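PDB 1ZBS: hypothetical protein PG1100 from Porphyromonas gingivalis, which is a putative N-acetylglucosamine kinase, a member of the ASKHA superfamily that probably uses ATP to phosphorylate an amino sugar. Local coordinates for residues Asp13-Lys18 with Leu23-Thr28; Thr43-Glu48 with Glu80-Met85; Ala62-Gly67 with Gln276-Asn281. One frame throughout, in Å; residues are numbered along the deposited sequence.

From the N terminus, the first contact to close is contact 1, the hairpin of strands 11-18 and 21-29, with only four residues between its segments. The chain then enters helix 38-53, passes through strand 62-67 and reaches helix 75-85, where contact 2 pairs the two helices on one side of the sheet. Contact 3 opens inside that excursion, on strand 62-67, so contacts 2 and 3 cross; it closes some 200 residues later, when the C-terminal helix 271-280 returns to the other side. Trp14 and Leu82 touch each other, and both touch Phe65, which sits on the strand of contact 3 but faces the other way from helix 271-280.

Contact 1: residues Asp13-Lys18 with Leu23-Thr28; sequences DWCIAK and LGRFQT
Strands 13-18 and 24-28 run antiparallel, their axes at 167°, and form a hairpin with a classic beta bulge where Leu23 and Gly24 both face Ile16. The carbonyl oxygen of Ile16 takes two bonds there: Leu23 N approaches Ile16 O nearly head-on at 2.7 Å, while Gly24 N meets the same oxygen on a lone pair at 3.0 Å. On the face with Cys15, Arg25 grips the Asp13 carboxylate side-on. Its NH2 reaches Asp13 OD1 at 3.0 Å and its NE reaches OD2 at 3.2 Å, both on syn sides, with the two flat groups 21° apart. A bend at chi2 (56°) turns the Arg25 side chain back over the strand pair, bringing CD to 3.7 Å from Cys15 CB. The other face is apolar: Phe26 CD1 lies 3.7 Å from Trp14 CB, and Ile16 CG1 lies 3.7 Å from Phe26 CE1. The model gives the buried indole NE1 no polar partner. Strand 2-7 continues the sheet beyond 11-18; helix 38-53 packs on Trp14, Ile16 and Phe26, and helix 271-280 on Cys15 and Arg25.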
ATOM      1  N   ASP A  13      12.611  17.323  15.787  1.00 50.98           N
ATOM      2  CA  ASP A  13      12.942  18.726  15.997  1.00 49.88           C
ATOM      3  C   ASP A  13      13.070  19.044  17.489  1.00 48.10           C
ATOM      4  O   ASP A  13      12.159  18.773  18.271  1.00 48.18           O
ATOM      5  CB  ASP A  13      11.876  19.619  15.364  1.00 50.57           C
ATOM      6  CG  ASP A  13      12.324  21.061  15.249  1.00 52.59           C
ATOM      7  OD1 ASP A  13      11.544  21.889  14.730  1.00 53.43           O
ATOM      8  OD2 ASP A  13      13.460  21.364  15.679  1.00 51.44           O
ATOM      9  N   TRP A  14      14.207  19.616  17.874  1.00 47.27           N
ATOM     10  CA  TRP A  14      14.459  19.963  19.265  1.00 44.97           C
ATOM     11  C   TRP A  14      14.582  21.469  19.488  1.00 46.88           C
ATOM     12  O   TRP A  14      14.940  22.226  18.575  1.00 46.96           O
ATOM     13  CB  TRP A  14      15.753  19.309  19.764  1.00 41.53           C
ATOM     14  CG  TRP A  14      15.732  17.821  19.851  1.00 39.24           C
ATOM     15  CD1 TRP A  14      16.153  16.937  18.901  1.00 38.13           C
ATOM     16  CD2 TRP A  14      15.291  17.034  20.963  1.00 38.08           C
ATOM     17  NE1 TRP A  14      16.009  15.644  19.357  1.00 36.66           N
ATOM     18  CE2 TRP A  14      15.479  15.675  20.620  1.00 37.66           C
ATOM     19  CE3 TRP A  14      14.757  17.344  22.218  1.00 37.54           C
ATOM     20  CZ2 TRP A  14      15.151  14.629  21.486  1.00 37.14           C
ATOM     21  CZ3 TRP A  14      14.428  16.301  23.085  1.00 37.84           C
ATOM     22  CH2 TRP A  14      14.628  14.960  22.711  1.00 37.92           C
ATOM     23  N   CYS A  15      14.295  21.894  20.718  1.00 47.22           N
ATOM     24  CA  CYS A  15      14.403  23.300  21.093  1.00 46.63           C
ATOM     25  C   CYS A  15      14.601  23.497  22.588  1.00 45.81           C
ATOM     26  O   CYS A  15      13.875  22.934  23.408  1.00 44.27           O
ATOM     27  CB  CYS A  15      13.171  24.090  20.656  1.00 46.48           C
ATOM     28  SG  CYS A  15      13.106  25.766  21.374  1.00 48.28           S
ATOM     29  N   ILE A  16      15.606  24.293  22.930  1.00 46.02           N
ATOM     30  CA  ILE A  16      15.894  24.612  24.318  1.00 46.10           C
ATOM     31  C   ILE A  16      15.319  26.007  24.535  1.00 45.34           C
ATOM     32  O   ILE A  16      15.856  26.990  24.030  1.00 44.78           O
ATOM     33  CB  ILE A  16      17.413  24.623  24.596  1.00 46.25           C
ATOM     34  CG1 ILE A  16      17.985  23.216  24.437  1.00 47.35           C
ATOM     35  CG2 ILE A  16      17.682  25.126  26.002  1.00 47.63           C
ATOM     36  CD1 ILE A  16      19.466  23.122  24.741  1.00 47.50           C
ATOM     37  N   ALA A  17      14.214  26.083  25.267  1.00 45.37           N
ATOM     38  CA  ALA A  17      13.558  27.357  25.537  1.00 45.93           C
ATOM     39  C   ALA A  17      13.690  27.791  26.996  1.00 47.06           C
ATOM     40  O   ALA A  17      13.942  26.978  27.886  1.00 46.22           O
ATOM     41  CB  ALA A  17      12.080  27.266  25.159  1.00 43.50           C
ATOM     42  N   LYS A  18      13.506  29.087  27.227  1.00 49.65           N
ATOM     43  CA  LYS A  18      13.572  29.660  28.563  1.00 49.97           C
ATOM     44  C   LYS A  18      12.503  30.734  28.611  1.00 49.89           C
ATOM     45  O   LYS A  18      12.566  31.712  27.864  1.00 49.43           O
ATOM     46  CB  LYS A  18      14.938  30.298  28.816  1.00 51.90           C
ATOM     47  CG  LYS A  18      15.211  30.659  30.279  1.00 54.48           C
ATOM     48  CD  LYS A  18      16.299  31.727  30.369  1.00 55.61           C
ATOM     49  CE  LYS A  18      16.942  31.800  31.749  1.00 56.99           C
ATOM     50  NZ  LYS A  18      17.846  30.641  32.028  1.00 56.86           N
ATOM     51  N   LEU A  23      16.314  29.430  22.940  1.00 43.31           N
ATOM     52  CA  LEU A  23      17.744  29.660  23.105  1.00 44.34           C
ATOM     53  C   LEU A  23      18.509  28.655  22.256  1.00 45.64           C
ATOM     54  O   LEU A  23      19.677  28.864  21.927  1.00 48.14           O
ATOM     55  CB  LEU A  23      18.152  29.504  24.567  1.00 45.28           C
ATOM     56  CG  LEU A  23      17.416  30.388  25.570  1.00 42.52           C
ATOM     57  CD1 LEU A  23      18.085  30.215  26.925  1.00 45.56           C
ATOM     58  CD2 LEU A  23      17.458  31.859  25.139  1.00 42.83           C
ATOM     59  N   GLY A  24      17.834  27.563  21.907  1.00 48.47           N
ATOM     60  CA  GLY A  24      18.443  26.523  21.093  1.00 50.17           C
ATOM     61  C   GLY A  24      17.431  25.888  20.148  1.00 51.42           C
ATOM     62  O   GLY A  24      16.230  25.899  20.419  1.00 52.23           O
ATOM     63  N   ARG A  25      17.912  25.337  19.037  1.00 47.87           N
ATOM     64  CA  ARG A  25      17.049  24.702  18.050  1.00 48.78           C
ATOM     65  C   ARG A  25      17.931  23.698  17.281  1.00 51.49           C
ATOM     66  O   ARG A  25      18.658  24.064  16.354  1.00 51.33           O
ATOM     67  CB  ARG A  25      16.445  25.799  17.145  1.00 46.76           C
ATOM     68  CG  ARG A  25      15.189  25.442  16.323  1.00 43.80           C
ATOM     69  CD  ARG A  25      13.989  24.919  17.144  1.00 42.92           C
ATOM     70  NE  ARG A  25      12.883  24.496  16.267  1.00 38.91           N
ATOM     71  CZ  ARG A  25      12.047  25.330  15.645  1.00 38.05           C
ATOM     72  NH1 ARG A  25      12.180  26.641  15.809  1.00 38.05           N
ATOM     73  NH2 ARG A  25      11.106  24.860  14.824  1.00 31.65           N
ATOM     74  N   PHE A  26      17.885  22.435  17.711  1.00 56.52           N
ATOM     75  CA  PHE A  26      18.683  21.359  17.109  1.00 59.45           C
ATOM     76  C   PHE A  26      17.896  20.624  16.039  1.00 59.50           C
ATOM     77  O   PHE A  26      16.700  20.850  15.862  1.00 60.01           O
ATOM     78  CB  PHE A  26      19.106  20.343  18.179  1.00 59.60           C
ATOM     79  CG  PHE A  26      19.562  20.974  19.455  1.00 65.52           C
ATOM     80  CD1 PHE A  26      19.158  20.457  20.679  1.00 67.28           C
ATOM     81  CD2 PHE A  26      20.380  22.102  19.435  1.00 68.55           C
ATOM     82  CE1 PHE A  26      19.555  21.057  21.867  1.00 68.70           C
ATOM     83  CE2 PHE A  26      20.787  22.713  20.614  1.00 68.98           C
ATOM     84  CZ  PHE A  26      20.374  22.191  21.833  1.00 68.70           C
ATOM     85  N   GLN A  27      18.571  19.717  15.347  1.00 58.14           N
ATOM     86  CA  GLN A  27      17.943  18.947  14.283  1.00 58.49           C
ATOM     87  C   GLN A  27      18.510  17.530  14.280  1.00 58.92           C
ATOM     88  O   GLN A  27      19.620  17.311  13.802  1.00 60.17           O
ATOM     89  CB  GLN A  27      18.239  19.610  12.932  1.00 60.17           C
ATOM     90  CG  GLN A  27      17.109  19.563  11.912  1.00 57.80           C
ATOM     91  CD  GLN A  27      16.098  20.679  12.128  1.00 59.27           C
ATOM     92  OE1 GLN A  27      15.167  20.553  12.933  1.00 61.47           O
ATOM     93  NE2 GLN A  27      16.286  21.789  11.414  1.00 61.46           N
ATOM     94  N   THR A  28      17.764  16.576  14.825  1.00 60.84           N
ATOM     95  CA  THR A  28      18.215  15.192  14.834  1.00 61.80           C
ATOM     96  C   THR A  28      17.223  14.389  14.007  1.00 62.18           C
ATOM     97  O   THR A  28      16.480  14.959  13.208  1.00 62.00           O
ATOM     98  CB  THR A  28      18.267  14.607  16.259  1.00 61.18           C
ATOM     99  OG1 THR A  28      18.891  13.319  16.218  1.00 65.14           O
ATOM    100  CG2 THR A  28      16.873  14.450  16.823  1.00 59.58           C
TER

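Contact 2: residues Thr43-Glu48 with Glu80-Met85; sequences TALRSE and EALDSM
This is a small, buried helix-helix contact on one face of the N-terminal sheet, whose 3-2-1-4-5 strand order is that of the RNase H-like domains of ASKHA proteins; apolar side chains make it, between helices 38-53 and 75-85. The segments 43-48 and 80-85 run in roughly the same direction, with a crossing angle of -30° and axes 9.9 Å apart at closest approach. Within 43-48, Leu45 alone makes the contact, meeting Ala81, Leu82 and Met85. Its CD2 methyl lies against the turn of the second helix, 3.4 Å from the carbonyl oxygen of Ala81 and 3.5 Å from Ala81 CB. The same methyl is 4.3 Å from Leu82 CD2; Leu82 sets out away from the first helix, but the end of its side chain comes back nearer to it.

Met85, present as selenomethionine, lies one turn beyond Ala81. Its CG stands anti to the backbone N (chi1 176°) and chi2 continues the extension, which carries the selenium across to the first helix. Met85 SE comes 4.1 Å from Leu45 CG and 3.7 Å from Leu45 O, the two side chains crossing at about a right angle. The first helix is irregular here, with a wider pi-type turn at 45-48, and Ser47 OG bonds to Thr43 O at 2.6 Å. Farther along helix 38-53, Val49 and Leu50 also pack on Met85. Arg38, at the start of the same helix, forms a salt bridge with Glu80. Leu82 packs on Ile92 of the edge strand 91-95, and Val49 on Trp14 of strand 11-18, so each helix touches the sheet.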
ATOM      1  N   THR A  43      21.340   5.244  21.527  1.00 49.75           N
ATOM      2  CA  THR A  43      22.529   5.668  20.818  1.00 51.27           C
ATOM      3  C   THR A  43      22.304   7.013  20.147  1.00 51.40           C
ATOM      4  O   THR A  43      23.200   7.867  20.114  1.00 51.12           O
ATOM      5  CB  THR A  43      22.938   4.626  19.756  1.00 53.20           C
ATOM      6  OG1 THR A  43      23.679   5.273  18.709  1.00 50.35           O
ATOM      7  CG2 THR A  43      21.706   3.948  19.180  1.00 51.37           C
ATOM      8  N   ALA A  44      21.101   7.204  19.619  1.00 52.59           N
ATOM      9  CA  ALA A  44      20.756   8.459  18.954  1.00 54.15           C
ATOM     10  C   ALA A  44      20.693   9.593  19.973  1.00 54.84           C
ATOM     11  O   ALA A  44      21.057  10.735  19.679  1.00 54.16           O
ATOM     12  CB  ALA A  44      19.415   8.323  18.246  1.00 51.65           C
ATOM     13  N   LEU A  45      20.232   9.264  21.175  1.00 55.79           N
ATOM     14  CA  LEU A  45      20.117  10.245  22.243  1.00 58.74           C
ATOM     15  C   LEU A  45      21.462  10.860  22.619  1.00 60.22           C
ATOM     16  O   LEU A  45      21.588  12.082  22.701  1.00 60.40           O
ATOM     17  CB  LEU A  45      19.478   9.608  23.482  1.00 58.12           C
ATOM     18  CG  LEU A  45      17.999   9.904  23.750  1.00 58.22           C
ATOM     19  CD1 LEU A  45      17.182   9.662  22.498  1.00 59.57           C
ATOM     20  CD2 LEU A  45      17.501   9.021  24.895  1.00 58.90           C
ATOM     21  N   ARG A  46      22.469  10.019  22.832  1.00 61.98           N
ATOM     22  CA  ARG A  46      23.778  10.523  23.225  1.00 64.33           C
ATOM     23  C   ARG A  46      24.810  10.654  22.116  1.00 64.34           C
ATOM     24  O   ARG A  46      26.010  10.705  22.386  1.00 65.02           O
ATOM     25  CB  ARG A  46      24.340   9.672  24.373  1.00 65.55           C
ATOM     26  CG  ARG A  46      24.400   8.175  24.119  1.00 66.59           C
ATOM     27  CD  ARG A  46      24.244   7.434  25.444  1.00 68.31           C
ATOM     28  NE  ARG A  46      24.477   5.996  25.347  1.00 68.80           N
ATOM     29  CZ  ARG A  46      24.207   5.133  26.325  1.00 69.12           C
ATOM     30  NH1 ARG A  46      24.456   3.841  26.162  1.00 70.39           N
ATOM     31  NH2 ARG A  46      23.673   5.558  27.462  1.00 67.37           N
ATOM     32  N   SER A  47      24.350  10.720  20.871  1.00 64.99           N
ATOM     33  CA  SER A  47      25.253  10.870  19.733  1.00 66.03           C
ATOM     34  C   SER A  47      24.695  11.946  18.814  1.00 66.56           C
ATOM     35  O   SER A  47      25.405  12.493  17.969  1.00 67.20           O
ATOM     36  CB  SER A  47      25.379   9.556  18.957  1.00 66.88           C
ATOM     37  OG  SER A  47      24.196   9.280  18.227  1.00 68.70           O
ATOM     38  N   GLU A  48      23.412  12.248  18.998  1.00 66.02           N
ATOM     39  CA  GLU A  48      22.739  13.255  18.192  1.00 65.05           C
ATOM     40  C   GLU A  48      22.099  14.327  19.064  1.00 64.34           C
ATOM     41  O   GLU A  48      22.168  15.516  18.752  1.00 64.55           O
ATOM     42  CB  GLU A  48      21.661  12.598  17.322  1.00 64.95           C
ATOM     43  CG  GLU A  48      22.179  11.496  16.404  1.00 65.38           C
ATOM     44  CD  GLU A  48      21.094  10.903  15.517  1.00 64.84           C
ATOM     45  OE1 GLU A  48      20.566  11.625  14.645  1.00 65.59           O
ATOM     46  OE2 GLU A  48      20.768   9.711  15.694  1.00 65.35           O
ATOM     47  N   GLU A  80      12.773   6.586  30.162  1.00 55.99           N
ATOM     48  CA  GLU A  80      13.936   6.045  30.857  1.00 57.16           C
ATOM     49  C   GLU A  80      15.222   6.402  30.128  1.00 56.09           C
ATOM     50  O   GLU A  80      16.223   6.750  30.757  1.00 57.10           O
ATOM     51  CB  GLU A  80      13.830   4.525  30.977  1.00 59.28           C
ATOM     52  CG  GLU A  80      12.677   4.056  31.840  1.00 63.21           C
ATOM     53  CD  GLU A  80      12.657   2.549  32.004  1.00 66.27           C
ATOM     54  OE1 GLU A  80      13.679   1.993  32.465  1.00 67.97           O
ATOM     55  OE2 GLU A  80      11.624   1.923  31.671  1.00 67.80           O
ATOM     56  N   ALA A  81      15.188   6.309  28.802  1.00 54.51           N
ATOM     57  CA  ALA A  81      16.340   6.627  27.962  1.00 52.26           C
ATOM     58  C   ALA A  81      16.706   8.099  28.106  1.00 51.23           C
ATOM     59  O   ALA A  81      17.878   8.443  28.258  1.00 50.63           O
ATOM     60  CB  ALA A  81      16.020   6.310  26.501  1.00 51.99           C
ATOM     61  N   LEU A  82      15.696   8.961  28.046  1.00 50.40           N
ATOM     62  CA  LEU A  82      15.897  10.401  28.186  1.00 50.53           C
ATOM     63  C   LEU A  82      16.403  10.701  29.587  1.00 51.39           C
ATOM     64  O   LEU A  82      17.340  11.477  29.768  1.00 50.65           O
ATOM     65  CB  LEU A  82      14.583  11.150  27.957  1.00 48.79           C
ATOM     66  CG  LEU A  82      14.073  11.281  26.519  1.00 48.96           C
ATOM     67  CD1 LEU A  82      12.613  11.703  26.540  1.00 46.43           C
ATOM     68  CD2 LEU A  82      14.922  12.289  25.752  1.00 47.44           C
ATOM     69  N   ASP A  83      15.778  10.078  30.578  1.00 52.30           N
ATOM     70  CA  ASP A  83      16.172  10.292  31.956  1.00 54.17           C
ATOM     71  C   ASP A  83      17.642   9.918  32.189  1.00 53.90           C
ATOM     72  O   ASP A  83      18.280  10.442  33.099  1.00 52.96           O
ATOM     73  CB  ASP A  83      15.251   9.505  32.892  1.00 56.93           C
ATOM     74  CG  ASP A  83      15.451   9.875  34.349  1.00 60.46           C
ATOM     75  OD1 ASP A  83      16.394   9.338  34.969  1.00 61.04           O
ATOM     76  OD2 ASP A  83      14.672  10.712  34.868  1.00 60.89           O
ATOM     77  N   SER A  84      18.179   9.021  31.366  1.00 53.99           N
ATOM     78  CA  SER A  84      19.576   8.625  31.496  1.00 54.48           C
ATOM     79  C   SER A  84      20.444   9.643  30.761  1.00 54.97           C
ATOM     80  O   SER A  84      21.643   9.766  31.020  1.00 54.06           O
ATOM     81  CB  SER A  84      19.801   7.221  30.923  1.00 57.00           C
ATOM     82  OG  SER A  84      19.178   6.236  31.737  1.00 57.52           O
HETATM   83  N   MSE A  85      19.832  10.379  29.841  1.00 54.98           N
HETATM   84  CA  MSE A  85      20.554  11.406  29.107  1.00 56.59           C
HETATM   85  C   MSE A  85      20.830  12.550  30.081  1.00 55.12           C
HETATM   86  O   MSE A  85      21.968  12.992  30.222  1.00 56.05           O
HETATM   87  CB  MSE A  85      19.718  11.894  27.922  1.00 59.59           C
HETATM   88  CG  MSE A  85      20.357  13.039  27.160  1.00 63.62           C
HETATM   89 SE   MSE A  85      19.518  13.331  25.452  1.00 67.93          SE
HETATM   90  CE  MSE A  85      18.019  14.415  26.019  1.00 67.07           C
TER

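Contact 3: residues Ala62-Gly67 with Gln276-Asn281; sequences AVYFYG and QYHHNN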
ATOM      1  N   ALA A  62      13.617  20.439  32.856  1.00 42.27           N
ATOM      2  CA  ALA A  62      12.504  19.618  32.411  1.00 40.51           C
ATOM      3  C   ALA A  62      12.608  19.399  30.914  1.00 38.99           C
ATOM      4  O   ALA A  62      13.213  20.198  30.193  1.00 36.52           O
ATOM      5  CB  ALA A  62      11.167  20.285  32.754  1.00 39.62           C
ATOM      6  N   VAL A  63      12.025  18.295  30.465  1.00 38.89           N
ATOM      7  CA  VAL A  63      12.015  17.911  29.058  1.00 39.19           C
ATOM      8  C   VAL A  63      10.628  17.377  28.688  1.00 38.75           C
ATOM      9  O   VAL A  63      10.028  16.590  29.429  1.00 37.06           O
ATOM     10  CB  VAL A  63      13.107  16.835  28.759  1.00 41.30           C
ATOM     11  CG1 VAL A  63      13.243  15.893  29.930  1.00 42.91           C
ATOM     12  CG2 VAL A  63      12.738  16.045  27.509  1.00 40.55           C
ATOM     13  N   TYR A  64      10.133  17.836  27.542  1.00 39.26           N
ATOM     14  CA  TYR A  64       8.826  17.440  27.021  1.00 40.65           C
ATOM     15  C   TYR A  64       9.014  16.913  25.595  1.00 39.76           C
ATOM     16  O   TYR A  64       9.399  17.651  24.681  1.00 37.72           O
ATOM     17  CB  TYR A  64       7.856  18.632  27.009  1.00 40.17           C
ATOM     18  CG  TYR A  64       7.709  19.332  28.342  1.00 40.80           C
ATOM     19  CD1 TYR A  64       8.465  20.463  28.646  1.00 41.49           C
ATOM     20  CD2 TYR A  64       6.802  18.870  29.295  1.00 41.10           C
ATOM     21  CE1 TYR A  64       8.319  21.125  29.870  1.00 41.84           C
ATOM     22  CE2 TYR A  64       6.649  19.517  30.519  1.00 41.97           C
ATOM     23  CZ  TYR A  64       7.407  20.648  30.801  1.00 42.59           C
ATOM     24  OH  TYR A  64       7.234  21.303  32.005  1.00 42.81           O
ATOM     25  N   PHE A  65       8.746  15.625  25.425  1.00 40.58           N
ATOM     26  CA  PHE A  65       8.905  14.966  24.142  1.00 40.17           C
ATOM     27  C   PHE A  65       7.572  14.568  23.531  1.00 39.14           C
ATOM     28  O   PHE A  65       6.697  14.029  24.207  1.00 37.62           O
ATOM     29  CB  PHE A  65       9.794  13.732  24.308  1.00 41.94           C
ATOM     30  CG  PHE A  65      10.174  13.084  23.015  1.00 42.65           C
ATOM     31  CD1 PHE A  65       9.349  12.126  22.431  1.00 43.03           C
ATOM     32  CD2 PHE A  65      11.345  13.458  22.361  1.00 43.38           C
ATOM     33  CE1 PHE A  65       9.684  11.551  21.211  1.00 44.31           C
ATOM     34  CE2 PHE A  65      11.693  12.892  21.139  1.00 44.91           C
ATOM     35  CZ  PHE A  65      10.862  11.936  20.562  1.00 46.14           C
ATOM     36  N   TYR A  66       7.432  14.853  22.245  1.00 39.83           N
ATOM     37  CA  TYR A  66       6.230  14.526  21.498  1.00 42.62           C
ATOM     38  C   TYR A  66       6.667  13.793  20.238  1.00 45.23           C
ATOM     39  O   TYR A  66       7.483  14.305  19.466  1.00 44.60           O
ATOM     40  CB  TYR A  66       5.489  15.805  21.119  1.00 41.70           C
ATOM     41  CG  TYR A  66       4.948  16.570  22.302  1.00 40.66           C
ATOM     42  CD1 TYR A  66       3.830  16.111  22.996  1.00 40.12           C
ATOM     43  CD2 TYR A  66       5.553  17.756  22.730  1.00 40.03           C
ATOM     44  CE1 TYR A  66       3.320  16.812  24.084  1.00 39.76           C
ATOM     45  CE2 TYR A  66       5.052  18.467  23.821  1.00 39.82           C
ATOM     46  CZ  TYR A  66       3.931  17.985  24.492  1.00 39.19           C
ATOM     47  OH  TYR A  66       3.416  18.676  25.559  1.00 38.29           O
ATOM     48  N   GLY A  67       6.137  12.594  20.028  1.00 46.92           N
ATOM     49  CA  GLY A  67       6.509  11.838  18.843  1.00 50.49           C
ATOM     50  C   GLY A  67       5.563  10.705  18.509  1.00 51.90           C
ATOM     51  O   GLY A  67       4.927  10.133  19.397  1.00 51.95           O
ATOM     52  N   GLN A 276       5.165  28.197  23.694  1.00 39.75           N
ATOM     53  CA  GLN A 276       4.257  29.029  24.470  1.00 41.90           C
ATOM     54  C   GLN A 276       3.423  28.172  25.423  1.00 42.12           C
ATOM     55  O   GLN A 276       3.089  28.613  26.521  1.00 42.20           O
ATOM     56  CB  GLN A 276       3.335  29.838  23.549  1.00 44.19           C
ATOM     57  CG  GLN A 276       4.026  30.983  22.802  1.00 49.59           C
ATOM     58  CD  GLN A 276       4.706  31.999  23.729  1.00 51.75           C
ATOM     59  OE1 GLN A 276       5.720  31.695  24.364  1.00 54.49           O
ATOM     60  NE2 GLN A 276       4.148  33.209  23.807  1.00 50.97           N
ATOM     61  N   TYR A 277       3.104  26.947  25.011  1.00 41.04           N
ATOM     62  CA  TYR A 277       2.303  26.056  25.841  1.00 40.80           C
ATOM     63  C   TYR A 277       2.993  25.732  27.163  1.00 41.09           C
ATOM     64  O   TYR A 277       2.421  25.918  28.230  1.00 42.76           O
ATOM     65  CB  TYR A 277       2.006  24.747  25.112  1.00 38.17           C
ATOM     66  CG  TYR A 277       1.278  23.759  25.991  1.00 37.26           C
ATOM     67  CD1 TYR A 277      -0.114  23.744  26.053  1.00 37.20           C
ATOM     68  CD2 TYR A 277       1.985  22.885  26.822  1.00 37.62           C
ATOM     69  CE1 TYR A 277      -0.787  22.886  26.924  1.00 38.81           C
ATOM     70  CE2 TYR A 277       1.325  22.028  27.697  1.00 38.34           C
ATOM     71  CZ  TYR A 277      -0.059  22.036  27.743  1.00 39.23           C
ATOM     72  OH  TYR A 277      -0.710  21.204  28.616  1.00 41.79           O
ATOM     73  N   HIS A 278       4.218  25.225  27.084  1.00 41.82           N
ATOM     74  CA  HIS A 278       4.970  24.882  28.281  1.00 43.11           C
ATOM     75  C   HIS A 278       5.522  26.125  28.957  1.00 44.70           C
ATOM     76  O   HIS A 278       6.371  26.043  29.843  1.00 46.00           O
ATOM     77  CB  HIS A 278       6.093  23.910  27.930  1.00 40.04           C
ATOM     78  CG  HIS A 278       5.596  22.590  27.437  1.00 38.84           C
ATOM     79  ND1 HIS A 278       5.002  21.663  28.268  1.00 34.98           N
ATOM     80  CD2 HIS A 278       5.531  22.069  26.189  1.00 35.28           C
ATOM     81  CE1 HIS A 278       4.592  20.632  27.553  1.00 36.67           C
ATOM     82  NE2 HIS A 278       4.900  20.854  26.287  1.00 36.30           N
ATOM     83  N   HIS A 279       5.040  27.282  28.524  1.00 45.33           N
ATOM     84  CA  HIS A 279       5.457  28.543  29.106  1.00 47.12           C
ATOM     85  C   HIS A 279       4.278  29.063  29.913  1.00 47.64           C
ATOM     86  O   HIS A 279       4.449  29.844  30.844  1.00 47.55           O
ATOM     87  CB  HIS A 279       5.812  29.557  28.018  1.00 48.56           C
ATOM     88  CG  HIS A 279       6.110  30.926  28.548  1.00 52.39           C
ATOM     89  ND1 HIS A 279       5.677  32.076  27.920  1.00 53.82           N
ATOM     90  CD2 HIS A 279       6.804  31.330  29.636  1.00 53.05           C
ATOM     91  CE1 HIS A 279       6.093  33.128  28.601  1.00 53.96           C
ATOM     92  NE2 HIS A 279       6.779  32.705  29.647  1.00 54.15           N
ATOM     93  N   ASN A 280       3.080  28.609  29.545  1.00 47.93           N
ATOM     94  CA  ASN A 280       1.855  29.026  30.219  1.00 49.21           C
ATOM     95  C   ASN A 280       1.167  27.870  30.940  1.00 50.13           C
ATOM     96  O   ASN A 280       0.154  28.071  31.613  1.00 51.12           O
ATOM     97  CB  ASN A 280       0.863  29.622  29.215  1.00 47.55           C
ATOM     98  CG  ASN A 280       1.480  30.684  28.337  1.00 46.28           C
ATOM     99  OD1 ASN A 280       2.266  31.510  28.794  1.00 46.68           O
ATOM    100  ND2 ASN A 280       1.109  30.678  27.065  1.00 47.33           N
ATOM    101  N   ASN A 281       1.711  26.665  30.785  1.00 50.21           N
ATOM    102  CA  ASN A 281       1.149  25.469  31.417  1.00 50.69           C
ATOM    103  C   ASN A 281       2.222  24.649  32.106  1.00 51.56           C
ATOM    104  O   ASN A 281       2.351  23.440  31.863  1.00 54.72           O
ATOM    105  CB  ASN A 281       0.452  24.572  30.393  1.00 51.35           C
ATOM    106  CG  ASN A 281      -0.610  25.296  29.609  1.00 49.61           C
ATOM    107  OD1 ASN A 281      -0.321  25.965  28.619  1.00 51.31           O
ATOM    108  ND2 ASN A 281      -1.853  25.169  30.047  1.00 50.64           N
TER
HETATM  109  O   HOH W   1       4.742  22.859  31.075  1.00 41.00           O
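An aromatic cluster of Tyr64, Tyr66 and His278 joins the C-terminal helix to strand 62-67. At its centre is a face-to-face stack: the imidazole of His278 lies over the Tyr64 ring with centroids 3.8 Å apart and planes at 20°. His278 ND1 sits above the middle of the phenol ring, while Tyr64 CB adds a CH-pi contact to the same face of the imidazole, 4.0 Å from its centroid. Tyr277 puts its CD2 edge over the opposite face, so the imidazole is flanked on both faces.

Both imidazole nitrogens have polar partners. At the rim, NE2 of His278 shares a 2.7 Å hydrogen bond with Tyr66 OH, and either atom could be the donor. On the other nitrogen, a water lies 3.1 Å from His278 ND1 and donates to Asn281 O at 2.6 Å; it also bonds weakly to Tyr64 OH. These bonds should limit rotation of the imidazole within the stack. His278 CG stands anti to the carbonyl carbon (chi1 -65°), and from there the ring reaches Tyr64 and Tyr66, which project from alternate positions on one side of the strand. Tyr66 OH is also hydrogen-bonded to Arg103 of helix 97-105, which packs against Tyr277 and His278 as well. Strand 62-67 lies between the parallel strands 2-7 and 91-95, and helix 271-280 packs across this side of the sheet.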